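Local coordinates for protein glucokinase (Thermus thermophilus, PDB 3VOV) that catalyses the ATP-dependent phosphorylation of glucose and probably of other hexoses, as a zinc-containing sugar kinase of the ROK family, at residues L130-G135 with V241-G246; L157-L162 with E174-A179; R184-D189 with V198-L203; G228-V233 with E261-Y266. One frame throughout, in Å; residues are numbered along the deposited sequence.

How the contacts relate
Contact 1 joins two neighbouring parallel strands, 127-132 and 240-244; the others gather round it. Contacts 2 and 3 are nested in the loop it closes; contact 4 crosses it, its segments alternating with those of contact 1. Contacts 1, 2 and 4, centres about 14 or 15 Å apart, touch: L130 meets L157, L177 and L229, V241 meets L229, V233 and Y263, and L157 and L160 meet L232. Contact 3 adjoins contacts 1 and 2 but ends about 14 Å, nearest atoms, from contact 4. Contacts 2 and 4 meet the second subunit, contacts 2 and 3 the third and contact 4 the fourth, so the zinc loop and the helices around it face subunit interfaces of the tetramer.

Contact 1. Residues L130-G135 with V241-G246; sequences LTVSTG and VVLGGG
V242 opens the pairing with its carbonyl, V242 O accepting from L130 N at 2.9 Å. One step on, L243 lies opposite L130 in the parallel register, and its CA makes a C-H contact with L130 O. The two leucines are on the same face of the sheet, side by side and pointing the same way, with L130 CD2 and L243 CD1 4.0 Å apart. The same methyl, L243 CD1, is also 4.0 Å from V132 CG2, a branch that comes to it at a slant. G244 carries two of the three ladder bonds: G244 N gives to L130 O at 2.9 Å, and G244 O takes V132 N at 3.0 Å, so that T131 is bracketed. At G245 the chain turns with positive phi (89°). Having no side chain, this residue brings its CA to 3.3 Å from T131 OG1, a hydroxyl set anti to the backbone N (chi1 168°), and close to V132 O as well. G245 is the N-cap of helix 246-249; G246 follows as the first helical residue, and V132 is bonded through the backbone to V247 one residue later. The glycine-rich turn is consistent with the adenosine motif of actin-like ATPases, and T131-G135 with their second phosphate motif. Strand 127-132 also pairs with strand 136-142, while strand 240-244 continues the sheet toward strand 275-277. V225 and L229 of helix 212-236 cover L130, W256 and L259 of helix 253-265 cover L243, and A248 of helix 246-249 packs on both V132 and L243.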
loop_
_atom_site.group_PDB
_atom_site.type_symbol
_atom_site.label_atom_id
_atom_site.label_comp_id
_atom_site.label_asym_id
_atom_site.label_seq_id
_atom_site.Cartn_x
_atom_site.Cartn_y
_atom_site.Cartn_z
ATOM N N LEU B 130 -13.600 2.597 19.632
ATOM C CA LEU B 130 -12.570 3.452 19.021
ATOM C C LEU B 130 -12.998 4.869 19.171
ATOM O O LEU B 130 -14.178 5.176 19.008
ATOM C CB LEU B 130 -12.443 3.134 17.525
ATOM C CG LEU B 130 -11.177 3.686 16.844
ATOM C CD1 LEU B 130 -10.007 2.782 17.180
ATOM C CD2 LEU B 130 -11.385 3.783 15.301
ATOM N N THR B 131 -12.074 5.730 19.563
ATOM C CA THR B 131 -12.392 7.150 19.647
ATOM C C THR B 131 -11.499 7.912 18.700
ATOM O O THR B 131 -10.270 7.837 18.801
ATOM C CB THR B 131 -12.285 7.709 21.120
ATOM O OG1 THR B 131 -12.336 9.138 21.100
ATOM C CG2 THR B 131 -11.025 7.237 21.788
ATOM N N VAL B 132 -12.132 8.649 17.782
ATOM C CA VAL B 132 -11.414 9.534 16.862
ATOM C C VAL B 132 -11.566 10.977 17.333
ATOM O O VAL B 132 -12.639 11.555 17.302
ATOM C CB VAL B 132 -11.939 9.355 15.383
ATOM C CG1 VAL B 132 -11.101 10.158 14.374
ATOM C CG2 VAL B 132 -11.905 7.886 15.015
ATOM N N SER B 133 -10.466 11.537 17.790
ATOM C CA SER B 133 -10.402 12.911 18.224
ATOM C C SER B 133 -9.106 13.487 17.643
ATOM O O SER B 133 -8.780 13.274 16.476
ATOM C CB SER B 133 -10.348 12.932 19.770
ATOM O OG SER B 133 -10.349 14.251 20.266
ATOM N N THR B 134 -8.381 14.240 18.455
ATOM C CA THR B 134 -7.092 14.769 18.099
ATOM C C THR B 134 -6.159 13.611 17.678
ATOM O O THR B 134 -5.487 13.696 16.648
ATOM C CB THR B 134 -6.501 15.547 19.315
ATOM O OG1 THR B 134 -7.189 16.809 19.435
ATOM C CG2 THR B 134 -5.087 15.862 19.048
ATOM N N GLY B 135 -6.138 12.558 18.514
ATOM C CA GLY B 135 -5.496 11.277 18.238
ATOM C C GLY B 135 -6.557 10.195 18.003
ATOM O O GLY B 135 -7.758 10.485 18.028
ATOM N N VAL B 241 -19.275 -3.111 17.861
ATOM C CA VAL B 241 -18.226 -2.113 17.708
ATOM C C VAL B 241 -18.813 -0.731 17.998
ATOM O O VAL B 241 -19.866 -0.348 17.431
ATOM C CB VAL B 241 -17.630 -2.174 16.294
ATOM C CG1 VAL B 241 -16.600 -1.055 16.096
ATOM C CG2 VAL B 241 -17.015 -3.560 16.067
ATOM N N VAL B 242 -18.149 0.035 18.856
ATOM C CA VAL B 242 -18.643 1.382 19.199
ATOM C C VAL B 242 -17.643 2.424 18.710
ATOM O O VAL B 242 -16.437 2.279 18.954
ATOM C CB VAL B 242 -18.834 1.543 20.745
ATOM C CG1 VAL B 242 -19.405 2.963 21.116
ATOM C CG2 VAL B 242 -19.746 0.460 21.302
ATOM N N LEU B 243 -18.135 3.450 18.012
ATOM C CA LEU B 243 -17.272 4.523 17.524
ATOM C C LEU B 243 -17.669 5.855 18.143
ATOM O O LEU B 243 -18.822 6.300 18.029
ATOM C CB LEU B 243 -17.326 4.626 15.981
ATOM C CG LEU B 243 -16.492 5.710 15.282
ATOM C CD1 LEU B 243 -15.005 5.479 15.510
ATOM C CD2 LEU B 243 -16.784 5.733 13.765
ATOM N N GLY B 244 -16.703 6.492 18.796
ATOM C CA GLY B 244 -16.926 7.807 19.382
ATOM C C GLY B 244 -15.812 8.776 19.052
ATOM O O GLY B 244 -15.074 8.614 18.064
ATOM N N GLY B 245 -15.709 9.783 19.906
ATOM C CA GLY B 245 -14.781 10.882 19.753
ATOM C C GLY B 245 -15.343 12.030 18.947
ATOM O O GLY B 245 -16.078 11.814 18.003
ATOM N N GLY B 246 -14.877 13.247 19.221
ATOM C CA GLY B 246 -15.492 14.428 18.629
ATOM C C GLY B 246 -15.297 14.567 17.140
ATOM O O GLY B 246 -16.149 15.148 16.446
#

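Contact 2. Residues L157-L162 with E174-A179; sequences LGHLTL and EGCLEA. With ZN (zinc ion), chain G.
H159 and C176 hold the same zinc ion, through H159 ND1 at 2.2 Å and C176 SG at 2.4 Å; C169 and C171 complete the four ligands. The sulfur of C176 sits at the edge of the imidazole, near its plane. Farther round the rim, at CE1, the ring meets the carboxylate of E178, with E178 OE2 3.3 Å from H159 CE1 and the two planes 78° apart. E178 runs alongside the histidine because its CG is anti to the backbone N (chi1 176°) and the chain stays extended; its OE1 is held by the amide of I136. Behind this shell the backbones are laced together at the start of helix 177-181, where C176 is the N-cap. E178 N gives to G158 O at 2.8 Å, L177 N to L160 O at 3.1 Å, and L162 N to G175 O at 2.9 Å. Next to these bonds L162 and L177 lie side by side, CD1 to CD1, and a water bridges T161 OG1 and E174 O. Neighbouring subunits add an outer layer: W270 of the second subunit meets the H159 ring, while the E174 carboxylate bonds Y266 of the second and R216 of the third. C169, C171, C176 and E178 fit the CxCGxxGCxE zinc motif that is characteristic of the ROK family.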
loop_
_atom_site.group_PDB
_atom_site.type_symbol
_atom_site.label_atom_id
_atom_site.label_comp_id
_atom_site.label_asym_id
_atom_site.label_seq_id
_atom_site.Cartn_x
_atom_site.Cartn_y
_atom_site.Cartn_z
ATOM N N LEU B 157 -5.553 0.747 19.930
ATOM C CA LEU B 157 -6.208 0.444 18.655
ATOM C C LEU B 157 -5.815 1.434 17.571
ATOM O O LEU B 157 -5.878 1.133 16.372
ATOM C CB LEU B 157 -7.745 0.331 18.844
ATOM C CG LEU B 157 -8.223 -0.727 19.884
ATOM C CD1 LEU B 157 -9.747 -0.974 19.839
ATOM C CD2 LEU B 157 -7.528 -2.075 19.718
ATOM N N GLY B 158 -5.377 2.617 17.986
ATOM C CA GLY B 158 -4.911 3.622 17.034
ATOM C C GLY B 158 -3.573 3.281 16.393
ATOM O O GLY B 158 -3.188 3.945 15.450
ATOM N N HIS B 159 -2.866 2.251 16.883
ATOM C CA HIS B 159 -1.527 2.054 16.383
ATOM C C HIS B 159 -1.362 0.734 15.662
ATOM O O HIS B 159 -0.268 0.248 15.489
ATOM C CB HIS B 159 -0.505 2.324 17.493
ATOM C CG HIS B 159 -0.606 3.722 17.996
ATOM N ND1 HIS B 159 0.008 4.787 17.369
ATOM C CD2 HIS B 159 -1.354 4.252 18.994
ATOM C CE1 HIS B 159 -0.318 5.909 17.991
ATOM N NE2 HIS B 159 -1.155 5.611 18.974
ATOM N N LEU B 160 -2.466 0.163 15.216
ATOM C CA LEU B 160 -2.364 -0.979 14.299
ATOM C C LEU B 160 -1.938 -0.485 12.931
ATOM O O LEU B 160 -2.363 0.580 12.492
ATOM C CB LEU B 160 -3.673 -1.741 14.229
ATOM C CG LEU B 160 -3.795 -2.744 15.401
ATOM C CD1 LEU B 160 -4.546 -2.153 16.577
ATOM C CD2 LEU B 160 -4.467 -4.034 14.874
ATOM N N THR B 161 -1.075 -1.251 12.277
ATOM C CA THR B 161 -0.520 -0.804 11.027
ATOM C C THR B 161 -1.545 -1.107 9.901
ATOM O O THR B 161 -1.774 -2.259 9.602
ATOM C CB THR B 161 0.791 -1.538 10.757
ATOM O OG1 THR B 161 1.698 -1.284 11.831
ATOM C CG2 THR B 161 1.435 -1.064 9.407
ATOM N N LEU B 162 -2.085 -0.095 9.249
ATOM C CA LEU B 162 -2.968 -0.340 8.124
ATOM C C LEU B 162 -2.320 -0.010 6.795
ATOM O O LEU B 162 -2.809 -0.444 5.759
ATOM C CB LEU B 162 -4.206 0.546 8.219
ATOM C CG LEU B 162 -5.101 0.310 9.429
ATOM C CD1 LEU B 162 -6.285 1.224 9.275
ATOM C CD2 LEU B 162 -5.523 -1.191 9.476
ATOM N N GLU B 174 4.752 3.994 11.227
ATOM C CA GLU B 174 4.183 4.757 10.102
ATOM C C GLU B 174 2.952 3.996 9.623
ATOM O O GLU B 174 2.893 2.793 9.771
ATOM C CB GLU B 174 5.222 4.905 8.967
ATOM C CG GLU B 174 5.117 3.851 7.820
ATOM C CD GLU B 174 5.669 2.477 8.193
ATOM O OE1 GLU B 174 6.379 2.315 9.240
ATOM O OE2 GLU B 174 5.423 1.539 7.406
ATOM N N GLY B 175 1.974 4.688 9.065
ATOM C CA GLY B 175 0.809 3.994 8.535
ATOM C C GLY B 175 -0.153 3.443 9.568
ATOM O O GLY B 175 -0.980 2.594 9.228
ATOM N N CYS B 176 -0.007 3.883 10.838
ATOM C CA CYS B 176 -0.919 3.541 11.926
ATOM C C CYS B 176 -2.264 4.127 11.608
ATOM O O CYS B 176 -2.351 5.177 10.965
ATOM C CB CYS B 176 -0.399 4.148 13.250
ATOM S SG CYS B 176 1.035 3.313 13.827
ATOM N N LEU B 177 -3.332 3.511 12.107
ATOM C CA LEU B 177 -4.642 4.110 11.945
ATOM C C LEU B 177 -4.633 5.580 12.420
ATOM O O LEU B 177 -5.166 6.470 11.739
ATOM C CB LEU B 177 -5.681 3.278 12.716
ATOM C CG LEU B 177 -7.120 3.790 12.761
ATOM C CD1 LEU B 177 -7.690 4.083 11.365
ATOM C CD2 LEU B 177 -8.023 2.771 13.542
ATOM N N GLU B 178 -3.999 5.838 13.577
ATOM C CA GLU B 178 -3.945 7.218 14.076
ATOM C C GLU B 178 -3.342 8.158 13.050
ATOM O O GLU B 178 -3.856 9.247 12.776
ATOM C CB GLU B 178 -3.100 7.302 15.359
ATOM C CG GLU B 178 -2.971 8.747 15.828
ATOM C CD GLU B 178 -2.516 8.839 17.279
ATOM O OE1 GLU B 178 -3.385 8.718 18.158
ATOM O OE2 GLU B 178 -1.297 9.001 17.533
ATOM N N ALA B 179 -2.221 7.742 12.504
ATOM C CA ALA B 179 -1.465 8.611 11.614
ATOM C C ALA B 179 -2.201 8.800 10.252
ATOM O O ALA B 179 -1.816 9.662 9.428
ATOM C CB ALA B 179 -0.093 8.029 11.390
HETATM ZN ZN ZN G . 1.425 4.812 15.709
HETATM O O HOH W 1 2.256 1.219 11.871
#

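Contact 3. Residues R184-D189 with V198-L203; sequences RALERD and VDTREL
The carboxylate of E187 is met by T200 N at OE2, 3.0 Å away, on the anti side and only 16° out of the carboxylate plane. T200 CG2 and D199 CB also lie against that oxygen, each 3.4 Å from E187 OE2. The D199 carboxylate faces its own helix: OD1 takes E202 N at 2.9 Å, nearly along its C-O axis, as the N-cap bond, and OD2 forms a salt bridge with R201 NH1. The guanidinium of R188 has A185 CA over the centre of one face; at its edge NE and NH2 grip the two oxygens of D189. Y192 of the third subunit makes a cation-pi contact with R188. E187 reaches across by staying extended beyond CG, which is anti to its carbonyl carbon (chi1 -62°). Alongside, L186 and L203 cross at about a right angle, with L186 CB 3.7 Å from L203 CD2, and helix 212-236 packs on both through L217. Two carboxylates thus serve the first turn of helix 200-208, D199 as its N-cap and E187 from helix 183-194. The partial positive charge of the helix N-terminus probably favours the ionised form of both, and R201 that of D199, which would offset the 5.3 Å between E187 OE2 and D199 OD2.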
loop_
_atom_site.group_PDB
_atom_site.type_symbol
_atom_site.label_atom_id
_atom_site.label_comp_id
_atom_site.label_asym_id
_atom_site.label_seq_id
_atom_site.Cartn_x
_atom_site.Cartn_y
_atom_site.Cartn_z
ATOM N N ARG B 184 -5.634 15.205 14.066
ATOM C CA ARG B 184 -4.404 15.862 13.694
ATOM C C ARG B 184 -3.858 15.367 12.373
ATOM O O ARG B 184 -3.128 16.071 11.714
ATOM C CB ARG B 184 -3.331 15.710 14.770
ATOM C CG ARG B 184 -3.613 16.540 16.028
ATOM C CD ARG B 184 -2.533 16.333 17.070
ATOM N NE ARG B 184 -1.249 16.645 16.491
ATOM C CZ ARG B 184 -0.253 15.781 16.354
ATOM N NH1 ARG B 184 0.886 16.186 15.806
ATOM N NH2 ARG B 184 -0.383 14.547 16.779
ATOM N N ALA B 185 -4.174 14.132 12.008
ATOM C CA ALA B 185 -3.768 13.618 10.689
ATOM C C ALA B 185 -4.534 14.343 9.563
ATOM O O ALA B 185 -3.963 14.736 8.549
ATOM C CB ALA B 185 -4.017 12.146 10.645
ATOM N N LEU B 186 -5.836 14.524 9.748
ATOM C CA LEU B 186 -6.631 15.272 8.775
ATOM C C LEU B 186 -6.116 16.698 8.603
ATOM O O LEU B 186 -5.970 17.198 7.478
ATOM C CB LEU B 186 -8.071 15.338 9.248
ATOM C CG LEU B 186 -8.892 14.047 9.339
ATOM C CD1 LEU B 186 -10.239 14.354 10.031
ATOM C CD2 LEU B 186 -9.149 13.467 7.931
ATOM N N GLU B 187 -5.844 17.361 9.725
ATOM C CA GLU B 187 -5.295 18.712 9.686
ATOM C C GLU B 187 -3.904 18.748 9.048
ATOM O O GLU B 187 -3.585 19.715 8.326
ATOM C CB GLU B 187 -5.226 19.296 11.092
ATOM C CG GLU B 187 -6.607 19.405 11.711
ATOM C CD GLU B 187 -6.606 20.025 13.106
ATOM O OE1 GLU B 187 -5.553 20.036 13.782
ATOM O OE2 GLU B 187 -7.683 20.451 13.525
ATOM N N ARG B 188 -3.082 17.720 9.323
ATOM C CA ARG B 188 -1.771 17.609 8.696
ATOM C C ARG B 188 -1.919 17.548 7.161
ATOM O O ARG B 188 -1.261 18.297 6.373
ATOM C CB ARG B 188 -1.041 16.359 9.221
ATOM C CG ARG B 188 0.241 16.027 8.440
ATOM C CD ARG B 188 0.651 14.501 8.454
ATOM N NE ARG B 188 -0.392 13.660 7.835
ATOM C CZ ARG B 188 -0.752 12.422 8.244
ATOM N NH1 ARG B 188 -0.200 11.832 9.319
ATOM N NH2 ARG B 188 -1.708 11.773 7.585
ATOM N N ASP B 189 -2.789 16.661 6.703
ATOM C CA ASP B 189 -2.868 16.453 5.250
ATOM C C ASP B 189 -3.630 17.622 4.580
ATOM O O ASP B 189 -3.353 17.964 3.407
ATOM C CB ASP B 189 -3.579 15.140 4.923
ATOM C CG ASP B 189 -2.750 13.919 5.295
ATOM O OD1 ASP B 189 -1.497 14.016 5.271
ATOM O OD2 ASP B 189 -3.335 12.866 5.627
ATOM N N VAL B 198 -5.191 24.508 7.787
ATOM C CA VAL B 198 -6.580 24.075 7.723
ATOM C C VAL B 198 -6.840 23.192 8.896
ATOM O O VAL B 198 -6.210 22.114 9.026
ATOM C CB VAL B 198 -6.874 23.289 6.448
ATOM C CG1 VAL B 198 -8.366 22.787 6.420
ATOM C CG2 VAL B 198 -6.529 24.143 5.196
ATOM N N ASP B 199 -7.768 23.600 9.755
ATOM C CA ASP B 199 -8.130 22.759 10.877
ATOM C C ASP B 199 -9.341 21.937 10.498
ATOM O O ASP B 199 -9.874 22.116 9.397
ATOM C CB ASP B 199 -8.309 23.564 12.190
ATOM C CG ASP B 199 -9.410 24.601 12.109
ATOM O OD1 ASP B 199 -10.235 24.556 11.168
ATOM O OD2 ASP B 199 -9.436 25.470 13.005
ATOM N N THR B 200 -9.747 21.014 11.368
ATOM C CA THR B 200 -10.855 20.110 11.046
ATOM C C THR B 200 -12.174 20.862 10.805
ATOM O O THR B 200 -12.970 20.442 9.953
ATOM C CB THR B 200 -11.112 19.074 12.145
ATOM O OG1 THR B 200 -11.389 19.765 13.360
ATOM C CG2 THR B 200 -9.890 18.156 12.343
ATOM N N ARG B 201 -12.429 21.943 11.565
ATOM C CA ARG B 201 -13.580 22.815 11.235
ATOM C C ARG B 201 -13.571 23.336 9.798
ATOM O O ARG B 201 -14.559 23.194 9.120
ATOM C CB ARG B 201 -13.758 23.980 12.213
ATOM C CG ARG B 201 -14.563 23.578 13.422
ATOM C CD ARG B 201 -13.875 23.919 14.738
ATOM N NE ARG B 201 -13.933 25.346 15.052
ATOM C CZ ARG B 201 -12.882 26.125 15.340
ATOM N NH1 ARG B 201 -11.628 25.656 15.358
ATOM N NH2 ARG B 201 -13.102 27.398 15.612
ATOM N N GLU B 202 -12.462 23.943 9.364
ATOM C CA GLU B 202 -12.328 24.477 8.005
ATOM C C GLU B 202 -12.388 23.298 7.003
ATOM O O GLU B 202 -13.104 23.370 5.989
ATOM C CB GLU B 202 -11.043 25.334 7.913
ATOM C CG GLU B 202 -10.467 25.736 6.519
ATOM C CD GLU B 202 -11.249 26.802 5.776
ATOM O OE1 GLU B 202 -12.308 27.290 6.259
ATOM O OE2 GLU B 202 -10.806 27.165 4.665
ATOM N N LEU B 203 -11.700 22.196 7.306
ATOM C CA LEU B 203 -11.756 21.000 6.446
ATOM C C LEU B 203 -13.196 20.512 6.233
ATOM O O LEU B 203 -13.601 20.249 5.097
ATOM C CB LEU B 203 -10.857 19.853 6.975
ATOM C CG LEU B 203 -10.898 18.533 6.172
ATOM C CD1 LEU B 203 -10.396 18.721 4.719
ATOM C CD2 LEU B 203 -10.129 17.391 6.912
#

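Contact 4. Residues G228-V233 with E261-Y266; sequences GLASLV and EAYRRY
A230 and Y266 make the tightest apolar meeting here, with A230 CB 3.4 Å from Y266 CB. The ring of Y263 supplies the others: Y263 CD1 is 3.9 Å from L229 CB, and Y263 CE1 is 4.1 Å from V233 CG2, where valine and tyrosine cross at about a right angle. With CG anti to the backbone N (chi1 177°), the ring lies along helix 212-236 and turns an edge to the backbone at A230 N. The segment axes approach to 8.4 Å, crossing at -34°, consistent with a small residue, A230, where the backbones come nearest.

No hydrogen bond joins the two segments directly; the polar partners lie beyond them. K234 NZ bonds both A230 O and Y266 O and so ties the helices at the point where helix 253-265 ends. Y263 OH is taken by P273 O, while the Y266 ring makes a cation-pi contact with R216 of the fourth subunit. S231 OG, on helix 212-236, bonds T161 N of the second subunit.

Chemically, then, the two segments meet through hydrocarbon and ring surface, with K234 adding a polar tie, and Y266 and S231 link this packing to the subunit interfaces.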
loop_
_atom_site.group_PDB
_atom_site.type_symbol
_atom_site.label_atom_id
_atom_site.label_comp_id
_atom_site.label_asym_id
_atom_site.label_seq_id
_atom_site.Cartn_x
_atom_site.Cartn_y
_atom_site.Cartn_z
ATOM N N GLY B 228 -9.897 -0.402 9.514
ATOM C CA GLY B 228 -9.190 -0.765 10.758
ATOM C C GLY B 228 -10.131 -1.469 11.734
ATOM O O GLY B 228 -9.772 -2.456 12.349
ATOM N N LEU B 229 -11.364 -0.997 11.821
ATOM C CA LEU B 229 -12.383 -1.632 12.676
ATOM C C LEU B 229 -12.761 -3.028 12.153
ATOM O O LEU B 229 -12.852 -3.975 12.924
ATOM C CB LEU B 229 -13.608 -0.729 12.776
ATOM C CG LEU B 229 -13.436 0.596 13.572
ATOM C CD1 LEU B 229 -14.703 1.439 13.418
ATOM C CD2 LEU B 229 -13.126 0.308 15.083
ATOM N N ALA B 230 -12.912 -3.177 10.835
ATOM C CA ALA B 230 -13.219 -4.513 10.274
ATOM C C ALA B 230 -12.093 -5.496 10.592
ATOM O O ALA B 230 -12.342 -6.664 10.855
ATOM C CB ALA B 230 -13.433 -4.432 8.733
ATOM N N SER B 231 -10.854 -5.022 10.504
ATOM C CA SER B 231 -9.667 -5.839 10.729
ATOM C C SER B 231 -9.622 -6.298 12.211
ATOM O O SER B 231 -9.381 -7.484 12.543
ATOM C CB SER B 231 -8.438 -4.987 10.363
ATOM O OG SER B 231 -7.353 -5.758 9.930
ATOM N N LEU B 232 -9.935 -5.367 13.105
ATOM C CA LEU B 232 -10.060 -5.648 14.557
ATOM C C LEU B 232 -11.152 -6.663 14.874
ATOM O O LEU B 232 -11.039 -7.420 15.818
ATOM C CB LEU B 232 -10.283 -4.332 15.349
ATOM C CG LEU B 232 -8.989 -3.484 15.420
ATOM C CD1 LEU B 232 -9.239 -2.014 15.824
ATOM C CD2 LEU B 232 -7.957 -4.164 16.383
ATOM N N VAL B 233 -12.209 -6.701 14.074
ATOM C CA VAL B 233 -13.244 -7.730 14.249
ATOM C C VAL B 233 -12.670 -9.141 14.048
ATOM O O VAL B 233 -13.071 -10.086 14.725
ATOM C CB VAL B 233 -14.431 -7.477 13.302
ATOM C CG1 VAL B 233 -15.373 -8.741 13.219
ATOM C CG2 VAL B 233 -15.196 -6.240 13.780
ATOM N N GLU B 261 -19.508 1.955 4.840
ATOM C CA GLU B 261 -19.366 1.182 3.608
ATOM C C GLU B 261 -18.016 0.429 3.580
ATOM O O GLU B 261 -17.978 -0.758 3.214
ATOM C CB GLU B 261 -19.576 2.070 2.371
ATOM C CG GLU B 261 -19.402 1.361 0.997
ATOM C CD GLU B 261 -20.380 0.202 0.730
ATOM O OE1 GLU B 261 -20.103 -0.569 -0.226
ATOM O OE2 GLU B 261 -21.396 0.047 1.457
ATOM N N ALA B 262 -16.927 1.075 4.018
ATOM C CA ALA B 262 -15.605 0.379 4.060
ATOM C C ALA B 262 -15.641 -0.796 5.065
ATOM O O ALA B 262 -15.152 -1.887 4.793
ATOM C CB ALA B 262 -14.451 1.358 4.390
ATOM N N TYR B 263 -16.255 -0.557 6.222
ATOM C CA TYR B 263 -16.397 -1.601 7.265
ATOM C C TYR B 263 -17.168 -2.804 6.679
ATOM O O TYR B 263 -16.747 -3.958 6.814
ATOM C CB TYR B 263 -17.116 -0.960 8.468
ATOM C CG TYR B 263 -17.444 -1.894 9.642
ATOM C CD1 TYR B 263 -16.461 -2.252 10.568
ATOM C CD2 TYR B 263 -18.748 -2.350 9.845
ATOM C CE1 TYR B 263 -16.763 -3.113 11.647
ATOM C CE2 TYR B 263 -19.074 -3.139 10.922
ATOM C CZ TYR B 263 -18.086 -3.513 11.818
ATOM O OH TYR B 263 -18.429 -4.324 12.879
ATOM N N ARG B 264 -18.286 -2.531 5.997
ATOM C CA ARG B 264 -19.040 -3.618 5.359
ATOM C C ARG B 264 -18.248 -4.322 4.253
ATOM O O ARG B 264 -18.232 -5.552 4.212
ATOM C CB ARG B 264 -20.345 -3.094 4.810
ATOM C CG ARG B 264 -21.306 -2.797 5.958
ATOM C CD ARG B 264 -22.633 -2.330 5.397
ATOM N NE ARG B 264 -23.583 -2.068 6.474
ATOM C CZ ARG B 264 -24.399 -1.017 6.493
ATOM N NH1 ARG B 264 -24.334 -0.115 5.512
ATOM N NH2 ARG B 264 -25.242 -0.853 7.516
ATOM N N ARG B 265 -17.578 -3.559 3.385
ATOM C CA ARG B 265 -16.701 -4.181 2.370
ATOM C C ARG B 265 -15.573 -5.048 2.951
ATOM O O ARG B 265 -15.120 -5.983 2.291
ATOM C CB ARG B 265 -16.038 -3.130 1.462
ATOM C CG ARG B 265 -17.075 -2.465 0.477
ATOM C CD ARG B 265 -16.349 -1.675 -0.623
ATOM N NE ARG B 265 -15.625 -2.548 -1.562
ATOM C CZ ARG B 265 -14.299 -2.665 -1.649
ATOM N NH1 ARG B 265 -13.481 -1.967 -0.834
ATOM N NH2 ARG B 265 -13.782 -3.482 -2.574
ATOM N N TYR B 266 -15.056 -4.688 4.129
ATOM C CA TYR B 266 -13.962 -5.480 4.762
ATOM C C TYR B 266 -14.468 -6.541 5.728
ATOM O O TYR B 266 -13.673 -7.132 6.536
ATOM C CB TYR B 266 -12.871 -4.566 5.358
ATOM C CG TYR B 266 -11.946 -4.083 4.221
ATOM C CD1 TYR B 266 -10.736 -4.741 3.942
ATOM C CD2 TYR B 266 -12.346 -3.070 3.378
ATOM C CE1 TYR B 266 -9.898 -4.309 2.885
ATOM C CE2 TYR B 266 -11.557 -2.651 2.307
ATOM C CZ TYR B 266 -10.351 -3.263 2.058
ATOM O OH TYR B 266 -9.565 -2.802 1.012
#